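Side-chain contacts in cerato-platanin-like protein (Moniliophthora perniciosa, PDB 3SUM), which belongs to the fungal cerato-platanin family of double-psi beta-barrel proteins and has no firmly established biochemical function: residues C63-Y68 with H72-V77; D9-D14 with F50-E55. One frame throughout, in Å; residues are numbered along the deposited sequence.

How the contacts relate
Both contacts meet on the mixed sheet of the barrel, with centres about 12 Å apart, and strand 50-52 is the neighbour of strand 71-79 in it. Contact 1 is the hairpin of strands 63-68 and 71-79; contact 2 sets the loop 9-14, which opens with a 3-10 turn at 9-11, against strand 50-52. They touch directly: Thr76 O lies 2.9 Å from Val51 N, a probable hydrogen bond, and Val75 CG2 packs 3.7 Å from Val51 CG2. Phe50 faces two ways, its CB to Phe11 and its CD1 to Thr76 CB at 3.7 Å. Along the chain both segments of contact 2 come before those of contact 1.

Contact 1: C63-Y68 with H72-V77; sequences CWKLRY and HAFVTV
With CG anti to the backbone N (chi1 -173°), Lys65 runs its CB, CG and CD obliquely past the CD1-CE1-CZ side of the Phe74 ring, whose own CG stands anti to the carbonyl carbon (chi1 -65°). Lys65 CG and CD each lie 3.7 Å from Phe74 CE1, an apolar contact of the lysine methylenes with the aromatic carbon. Beyond it the lysine chain bends at chi3, and its ammonium reaches the C-terminal carboxylate of Pro136 in a salt bridge. The His72 ring turns its edge to Phe74 CE2, while Arg67 CG runs alongside His72 CB at 4.0 Å. An alanine in place of Phe74 would take away the ring beside the Lys65 methylenes and is likely to leave that chain freer to swing away from Pro136. On the other side of the sheet Leu66 meets Val75 at about a right angle, CD1 lying 3.8 Å from both CG1 and CG2 of the valine. Val77 CG2 approaches Trp64 CD1 to 3.8 Å, the two side chains pointing the same way, and the indole NE1 is bound to Ser62 OG. The backbones are joined by two reciprocal pairs of bonds: Trp64 N to Val75 O and Val75 N to Trp64 O, each 2.8 Å, then Leu66 with Ala73; between them Lys65 and Phe74 form a non-hydrogen-bonded pair. Cys63 carries the disulfide to Cys125, and Leu93 of helix 91-97 packs on Ala73 and Val75. Adjacent antiparallel strands joined by a short turn make this a beta hairpin, here part of the double-psi beta-barrel.

Contact 2: D9-D14 with F50-E55; sequences DKFQND and FVAAPE
A short 3-10 turn, residues 9-11, follows strand 4-7 and lays Phe11 on strand 50-52 of the barrel sheet. Ala52 CB sits obliquely beyond the far end of the ring, 3.5 Å from Phe11 CZ and 4.1 Å from both CE1 and CE2. The backbone N of Ala52 lies over the centre of one ring face, 4.2 Å above the plane, and Lys10 CB lies over the centre of the opposite face at 4.1 Å. The ring is thus held between a strand amide and the methylene of its own neighbour in the turn. Phe11 CG is anti to the carbonyl carbon (chi1 -55°), which carries the ring forward to Ala52 while CB stays behind beside Phe50. There Phe11 CB approaches Phe50 O to 3.7 Å and Phe50 CB to 4.2 Å. The ring of Phe50 leads off toward Leu41, Thr76 and Val78, though its CB (3.8 Å) and ring atom CD2 (3.9 Å) stay near Phe11 O. That carbonyl oxygen is buried here without a polar partner, among carbon atoms of Phe50. The turn itself is closed by Gln12 N bonding to Asp9 O and Asn13 N to Lys10 O. Val88 of strand 86-89 and Asp79 of strand 71-79 also pack on Phe11, and Asp79 pairs with Lys10 NZ in a salt bridge. All three residues that meet across the contact are buried, and Phe11 is a buried aromatic side chain of a loop packed on a strand of the double-psi beta-barrel.

Contact 1: C63-Y68 with H72-V77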
ATOM      1  N   CYS A  63      -5.988   2.505   4.501  1.00 10.38           N
ATOM      2  CA  CYS A  63      -5.466   1.112   4.603  1.00 11.29           C
ATOM      3  C   CYS A  63      -6.392   0.261   3.834  1.00 12.77           C
ATOM      4  O   CYS A  63      -7.609   0.334   4.057  1.00 14.91           O
ATOM      5  CB  CYS A  63      -5.512   0.749   6.042  1.00 11.20           C
ATOM      6  SG  CYS A  63      -4.770  -0.899   6.302  1.00 12.75           S
ATOM      7  N   TRP A  64      -5.868  -0.597   2.947  1.00 11.08           N
ATOM      8  CA  TRP A  64      -6.722  -1.396   2.072  1.00 10.79           C
ATOM      9  C   TRP A  64      -6.315  -2.847   2.143  1.00 12.16           C
ATOM     10  O   TRP A  64      -5.151  -3.155   2.185  1.00 11.14           O
ATOM     11  CB  TRP A  64      -6.598  -0.951   0.611  1.00  9.28           C
ATOM     12  CG  TRP A  64      -7.350   0.309   0.417  1.00 13.65           C
ATOM     13  CD1 TRP A  64      -7.039   1.488   0.936  1.00 14.74           C
ATOM     14  CD2 TRP A  64      -8.550   0.480  -0.338  1.00 12.16           C
ATOM     15  NE1 TRP A  64      -7.976   2.408   0.585  1.00 13.33           N
ATOM     16  CE2 TRP A  64      -8.934   1.807  -0.184  1.00 14.07           C
ATOM     17  CE3 TRP A  64      -9.327  -0.380  -1.147  1.00 10.54           C
ATOM     18  CZ2 TRP A  64     -10.081   2.364  -0.813  1.00 13.45           C
ATOM     19  CZ3 TRP A  64     -10.507   0.168  -1.777  1.00 14.12           C
ATOM     20  CH2 TRP A  64     -10.849   1.535  -1.613  1.00 13.08           C
ATOM     21  N   LYS A  65      -7.300  -3.717   2.214  1.00 11.67           N
ATOM     22  CA  LYS A  65      -6.991  -5.116   2.154  1.00 12.40           C
ATOM     23  C   LYS A  65      -7.110  -5.570   0.713  1.00 12.91           C
ATOM     24  O   LYS A  65      -8.157  -5.383   0.072  1.00 11.49           O
ATOM     25  CB  LYS A  65      -8.020  -5.890   2.992  1.00 11.39           C
ATOM     26  CG  LYS A  65      -7.532  -7.360   3.024  1.00 15.54           C
ATOM     27  CD  LYS A  65      -8.443  -8.211   3.902  1.00 14.41           C
ATOM     28  CE  LYS A  65      -9.451  -8.981   3.088  1.00 22.11           C
ATOM     29  NZ  LYS A  65     -10.062 -10.069   3.955  1.00 22.69           N
ATOM     30  N   LEU A  66      -6.073  -6.209   0.174  1.00 11.05           N
ATOM     31  CA  LEU A  66      -6.100  -6.622  -1.216  1.00 12.31           C
ATOM     32  C   LEU A  66      -6.116  -8.153  -1.204  1.00 12.84           C
ATOM     33  O   LEU A  66      -5.460  -8.768  -0.334  1.00 14.85           O
ATOM     34  CB  LEU A  66      -4.813  -6.195  -1.945  1.00 11.01           C
ATOM     35  CG  LEU A  66      -4.366  -4.734  -1.846  1.00 12.79           C
ATOM     36  CD1 LEU A  66      -3.154  -4.434  -2.712  1.00  7.53           C
ATOM     37  CD2 LEU A  66      -5.623  -3.836  -2.209  1.00 11.21           C
ATOM     38  N   ARG A  67      -6.851  -8.760  -2.128  1.00 13.09           N
ATOM     39  CA  ARG A  67      -6.775 -10.236  -2.261  1.00 13.49           C
ATOM     40  C   ARG A  67      -6.386 -10.604  -3.682  1.00 14.56           C
ATOM     41  O   ARG A  67      -6.867  -9.997  -4.663  1.00 13.70           O
ATOM     42  CB  ARG A  67      -8.139 -10.914  -1.985  1.00 14.52           C
ATOM     43  CG  ARG A  67      -8.647 -10.844  -0.537  1.00 14.04           C
ATOM     44  CD  ARG A  67      -9.993 -11.681  -0.444  1.00 13.92           C
ATOM     45  NE  ARG A  67     -10.430 -11.989   0.930  1.00 16.63           N
ATOM     46  CZ  ARG A  67      -9.951 -12.983   1.697  1.00 16.50           C
ATOM     47  NH1 ARG A  67      -8.969 -13.772   1.270  1.00 15.21           N
ATOM     48  NH2 ARG A  67     -10.461 -13.207   2.909  1.00 18.53           N
ATOM     49  N   TYR A  68      -5.487 -11.567  -3.792  1.00 12.42           N
ATOM     50  CA  TYR A  68      -5.206 -12.224  -5.051  1.00 13.30           C
ATOM     51  C   TYR A  68      -5.247 -13.711  -4.768  1.00 13.33           C
ATOM     52  O   TYR A  68      -4.494 -14.202  -3.890  1.00 12.98           O
ATOM     53  CB  TYR A  68      -3.809 -11.845  -5.528  1.00 13.75           C
ATOM     54  CG  TYR A  68      -3.462 -12.494  -6.829  1.00 13.76           C
ATOM     55  CD1 TYR A  68      -3.832 -11.878  -8.047  1.00 13.54           C
ATOM     56  CD2 TYR A  68      -2.673 -13.658  -6.851  1.00 16.28           C
ATOM     57  CE1 TYR A  68      -3.485 -12.447  -9.259  1.00 13.86           C
ATOM     58  CE2 TYR A  68      -2.299 -14.234  -8.049  1.00 15.81           C
ATOM     59  CZ  TYR A  68      -2.668 -13.619  -9.251  1.00 15.49           C
ATOM     60  OH  TYR A  68      -2.309 -14.216 -10.467  1.00 16.44           O
ATOM     61  N   HIS A  72      -3.622 -12.397   0.676  1.00 13.40           N
ATOM     62  CA  HIS A  72      -4.113 -11.055   0.923  1.00 14.24           C
ATOM     63  C   HIS A  72      -3.007 -10.242   1.566  1.00 14.59           C
ATOM     64  O   HIS A  72      -1.978 -10.780   2.027  1.00 14.12           O
ATOM     65  CB  HIS A  72      -5.376 -11.077   1.794  1.00 15.60           C
ATOM     66  CG  HIS A  72      -5.137 -11.512   3.219  1.00 18.02           C
ATOM     67  ND1 HIS A  72      -5.098 -12.852   3.585  1.00 19.67           N
ATOM     68  CD2 HIS A  72      -4.973 -10.801   4.364  1.00 19.83           C
ATOM     69  CE1 HIS A  72      -4.911 -12.942   4.893  1.00 23.71           C
ATOM     70  NE2 HIS A  72      -4.816 -11.713   5.388  1.00 26.36           N
ATOM     71  N   ALA A  73      -3.167  -8.924   1.518  1.00 12.69           N
ATOM     72  CA  ALA A  73      -2.235  -8.055   2.155  1.00 13.38           C
ATOM     73  C   ALA A  73      -2.940  -6.794   2.575  1.00 13.66           C
ATOM     74  O   ALA A  73      -3.955  -6.416   1.971  1.00 13.11           O
ATOM     75  CB  ALA A  73      -1.038  -7.702   1.166  1.00 16.17           C
ATOM     76  N   PHE A  74      -2.364  -6.119   3.550  1.00 11.52           N
ATOM     77  CA  PHE A  74      -2.870  -4.847   3.948  1.00 12.47           C
ATOM     78  C   PHE A  74      -1.900  -3.761   3.536  1.00 13.39           C
ATOM     79  O   PHE A  74      -0.707  -3.809   3.830  1.00 10.98           O
ATOM     80  CB  PHE A  74      -3.092  -4.798   5.484  1.00 12.66           C
ATOM     81  CG  PHE A  74      -4.148  -5.733   5.942  1.00 13.56           C
ATOM     82  CD1 PHE A  74      -5.519  -5.395   5.861  1.00 10.38           C
ATOM     83  CD2 PHE A  74      -3.775  -6.968   6.541  1.00 17.67           C
ATOM     84  CE1 PHE A  74      -6.486  -6.236   6.346  1.00 14.47           C
ATOM     85  CE2 PHE A  74      -4.780  -7.824   7.025  1.00 16.20           C
ATOM     86  CZ  PHE A  74      -6.131  -7.448   6.899  1.00 18.45           C
ATOM     87  N   VAL A  75      -2.416  -2.778   2.796  1.00 11.45           N
ATOM     88  CA  VAL A  75      -1.527  -1.812   2.199  1.00 10.42           C
ATOM     89  C   VAL A  75      -1.930  -0.384   2.555  1.00 13.44           C
ATOM     90  O   VAL A  75      -3.079  -0.136   2.742  1.00 12.30           O
ATOM     91  CB  VAL A  75      -1.465  -1.982   0.656  1.00 12.53           C
ATOM     92  CG1 VAL A  75      -1.074  -3.431   0.267  1.00 14.05           C
ATOM     93  CG2 VAL A  75      -2.815  -1.698  -0.034  1.00  9.06           C
ATOM     94  N   THR A  76      -0.929   0.542   2.648  1.00 13.36           N
ATOM     95  CA  THR A  76      -1.223   1.891   2.928  1.00 11.18           C
ATOM     96  C   THR A  76      -1.141   2.633   1.626  1.00 10.38           C
ATOM     97  O   THR A  76      -0.182   2.481   0.872  1.00 11.47           O
ATOM     98  CB  THR A  76      -0.187   2.423   3.908  1.00 10.42           C
ATOM     99  OG1 THR A  76      -0.241   1.579   5.059  1.00 12.41           O
ATOM    100  CG2 THR A  76      -0.556   3.867   4.389  1.00 11.96           C
ATOM    101  N   VAL A  77      -2.129   3.509   1.367  1.00  9.80           N
ATOM    102  CA  VAL A  77      -2.020   4.341   0.226  1.00 10.19           C
ATOM    103  C   VAL A  77      -1.074   5.512   0.535  1.00  9.71           C
ATOM    104  O   VAL A  77      -1.336   6.289   1.448  1.00 12.59           O
ATOM    105  CB  VAL A  77      -3.465   4.890  -0.149  1.00  9.65           C
ATOM    106  CG1 VAL A  77      -3.366   5.967  -1.327  1.00 12.59           C
ATOM    107  CG2 VAL A  77      -4.396   3.707  -0.609  1.00 14.02           C
TER

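Contact 2: D9-D14 with F50-E55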
ATOM      1  N   ASP A   9       9.314  -0.251  -7.800  1.00 15.67           N
ATOM      2  CA  ASP A   9      10.331  -0.160  -6.793  1.00 15.04           C
ATOM      3  C   ASP A   9      10.213   1.084  -5.954  1.00 15.07           C
ATOM      4  O   ASP A   9      10.588   1.071  -4.777  1.00 15.14           O
ATOM      5  CB  ASP A   9      11.686  -0.135  -7.530  1.00 17.96           C
ATOM      6  CG  ASP A   9      12.878  -0.132  -6.572  1.00 19.89           C
ATOM      7  OD1 ASP A   9      13.190  -1.244  -6.077  1.00 25.32           O
ATOM      8  OD2 ASP A   9      13.483   0.955  -6.364  1.00 21.25           O
ATOM      9  N   LYS A  10       9.631   2.166  -6.511  1.00 14.74           N
ATOM     10  CA  LYS A  10       9.467   3.400  -5.737  1.00 13.72           C
ATOM     11  C   LYS A  10       8.900   3.158  -4.335  1.00 13.16           C
ATOM     12  O   LYS A  10       9.296   3.759  -3.343  1.00 13.48           O
ATOM     13  CB  LYS A  10       8.480   4.375  -6.474  1.00 13.95           C
ATOM     14  CG  LYS A  10       8.337   5.690  -5.726  1.00 15.09           C
ATOM     15  CD  LYS A  10       7.417   6.679  -6.561  1.00 18.68           C
ATOM     16  CE  LYS A  10       7.257   8.057  -5.909  1.00 21.33           C
ATOM     17  NZ  LYS A  10       6.152   8.982  -6.568  1.00 20.38           N
ATOM     18  N   PHE A  11       7.878   2.313  -4.263  1.00 13.69           N
ATOM     19  CA  PHE A  11       7.129   2.131  -3.014  1.00 14.06           C
ATOM     20  C   PHE A  11       7.824   1.218  -2.007  1.00 14.61           C
ATOM     21  O   PHE A  11       7.302   0.978  -0.928  1.00 14.68           O
ATOM     22  CB  PHE A  11       5.748   1.669  -3.397  1.00 12.61           C
ATOM     23  CG  PHE A  11       5.148   2.638  -4.343  1.00 14.01           C
ATOM     24  CD1 PHE A  11       4.918   3.951  -3.924  1.00 15.37           C
ATOM     25  CD2 PHE A  11       4.872   2.276  -5.657  1.00 15.68           C
ATOM     26  CE1 PHE A  11       4.404   4.928  -4.850  1.00 16.57           C
ATOM     27  CE2 PHE A  11       4.365   3.211  -6.574  1.00 14.76           C
ATOM     28  CZ  PHE A  11       4.105   4.548  -6.167  1.00 14.57           C
ATOM     29  N   GLN A  12       9.004   0.749  -2.352  1.00 13.52           N
ATOM     30  CA  GLN A  12       9.785   0.106  -1.283  1.00 13.64           C
ATOM     31  C   GLN A  12      11.164   0.721  -1.213  1.00 14.56           C
ATOM     32  O   GLN A  12      12.136   0.090  -0.705  1.00 14.97           O
ATOM     33  CB  GLN A  12       9.856  -1.419  -1.451  1.00 13.06           C
ATOM     34  CG  GLN A  12      10.473  -1.918  -2.705  1.00 12.44           C
ATOM     35  CD  GLN A  12      10.459  -3.396  -2.733  1.00 15.51           C
ATOM     36  OE1 GLN A  12       9.456  -4.014  -2.370  1.00 13.27           O
ATOM     37  NE2 GLN A  12      11.618  -4.008  -3.079  1.00 13.26           N
ATOM     38  N   ASN A  13      11.230   1.941  -1.704  1.00 14.58           N
ATOM     39  CA  ASN A  13      12.479   2.704  -1.613  1.00 15.30           C
ATOM     40  C   ASN A  13      12.490   3.511  -0.351  1.00 15.11           C
ATOM     41  O   ASN A  13      11.992   4.629  -0.332  1.00 15.02           O
ATOM     42  CB  ASN A  13      12.663   3.582  -2.842  1.00 14.77           C
ATOM     43  CG  ASN A  13      14.055   4.244  -2.883  1.00 16.75           C
ATOM     44  OD1 ASN A  13      14.760   4.339  -1.855  1.00 17.65           O
ATOM     45  ND2 ASN A  13      14.461   4.690  -4.080  1.00 15.49           N
ATOM     46  N   ASP A  14      13.113   2.939   0.701  1.00 14.07           N
ATOM     47  CA  ASP A  14      13.097   3.482   2.023  1.00 15.22           C
ATOM     48  C   ASP A  14      13.740   4.847   2.025  1.00 15.01           C
ATOM     49  O   ASP A  14      13.408   5.672   2.890  1.00 15.40           O
ATOM     50  CB  ASP A  14      13.799   2.574   3.019  1.00 15.06           C
ATOM     51  CG  ASP A  14      15.160   2.153   2.548  1.00 19.71           C
ATOM     52  OD1 ASP A  14      16.139   2.703   3.065  1.00 21.07           O
ATOM     53  OD2 ASP A  14      15.244   1.311   1.625  1.00 22.78           O
ATOM     54  N   PHE A  50       3.097  -0.608   0.629  1.00 11.34           N
ATOM     55  CA  PHE A  50       2.638   0.701   0.222  1.00 10.46           C
ATOM     56  C   PHE A  50       2.177   0.670  -1.218  1.00  9.65           C
ATOM     57  O   PHE A  50       2.736  -0.010  -2.024  1.00 10.92           O
ATOM     58  CB  PHE A  50       3.802   1.689   0.307  1.00  8.84           C
ATOM     59  CG  PHE A  50       4.130   2.138   1.697  1.00  9.77           C
ATOM     60  CD1 PHE A  50       3.269   1.872   2.750  1.00  7.23           C
ATOM     61  CD2 PHE A  50       5.314   2.816   1.944  1.00 11.08           C
ATOM     62  CE1 PHE A  50       3.589   2.311   4.063  1.00 12.22           C
ATOM     63  CE2 PHE A  50       5.651   3.275   3.231  1.00  9.42           C
ATOM     64  CZ  PHE A  50       4.761   3.036   4.284  1.00 10.73           C
ATOM     65  N   VAL A  51       1.170   1.505  -1.539  1.00 10.37           N
ATOM     66  CA  VAL A  51       0.683   1.539  -2.863  1.00  9.73           C
ATOM     67  C   VAL A  51       0.376   2.978  -3.245  1.00 10.58           C
ATOM     68  O   VAL A  51       0.138   3.829  -2.401  1.00 11.57           O
ATOM     69  CB  VAL A  51      -0.667   0.751  -3.061  1.00 10.39           C
ATOM     70  CG1 VAL A  51      -0.479  -0.805  -2.906  1.00 10.72           C
ATOM     71  CG2 VAL A  51      -1.726   1.244  -2.064  1.00  8.37           C
ATOM     72  N   ALA A  52       0.471   3.229  -4.537  1.00 10.61           N
ATOM     73  CA  ALA A  52      -0.188   4.424  -5.103  1.00 10.04           C
ATOM     74  C   ALA A  52      -1.552   4.000  -5.496  1.00  9.78           C
ATOM     75  O   ALA A  52      -1.744   2.896  -5.940  1.00 12.16           O
ATOM     76  CB  ALA A  52       0.590   4.892  -6.359  1.00  9.92           C
ATOM     77  N   ALA A  53      -2.528   4.899  -5.428  1.00 10.39           N
ATOM     78  CA  ALA A  53      -3.873   4.532  -5.793  1.00 11.19           C
ATOM     79  C   ALA A  53      -4.567   5.824  -6.155  1.00 12.52           C
ATOM     80  O   ALA A  53      -4.040   6.943  -5.874  1.00 13.20           O
ATOM     81  CB  ALA A  53      -4.561   3.832  -4.614  1.00 10.50           C
ATOM     82  N   PRO A  54      -5.726   5.710  -6.806  1.00 14.45           N
ATOM     83  CA  PRO A  54      -6.281   6.921  -7.354  1.00 15.00           C
ATOM     84  C   PRO A  54      -6.904   7.750  -6.266  1.00 15.90           C
ATOM     85  O   PRO A  54      -7.534   7.214  -5.364  1.00 13.93           O
ATOM     86  CB  PRO A  54      -7.431   6.418  -8.264  1.00 15.71           C
ATOM     87  CG  PRO A  54      -7.229   5.014  -8.420  1.00 17.18           C
ATOM     88  CD  PRO A  54      -6.393   4.492  -7.292  1.00 14.84           C
ATOM     89  N   GLU A  55      -6.857   9.061  -6.456  1.00 16.04           N
ATOM     90  CA  GLU A  55      -7.547   9.976  -5.610  1.00 16.77           C
ATOM     91  C   GLU A  55      -9.089   9.676  -5.771  1.00 18.42           C
ATOM     92  O   GLU A  55      -9.515   9.217  -6.786  1.00 18.18           O
ATOM     93  CB  GLU A  55      -7.264  11.411  -6.110  1.00 17.25           C
ATOM     94  CG  GLU A  55      -7.934  12.554  -5.352  1.00 21.37           C
ATOM     95  CD  GLU A  55      -7.543  13.968  -5.943  1.00 24.48           C
ATOM     96  OE1 GLU A  55      -8.352  14.931  -5.841  1.00 22.51           O
ATOM     97  OE2 GLU A  55      -6.454  14.086  -6.525  1.00 29.10           O
TER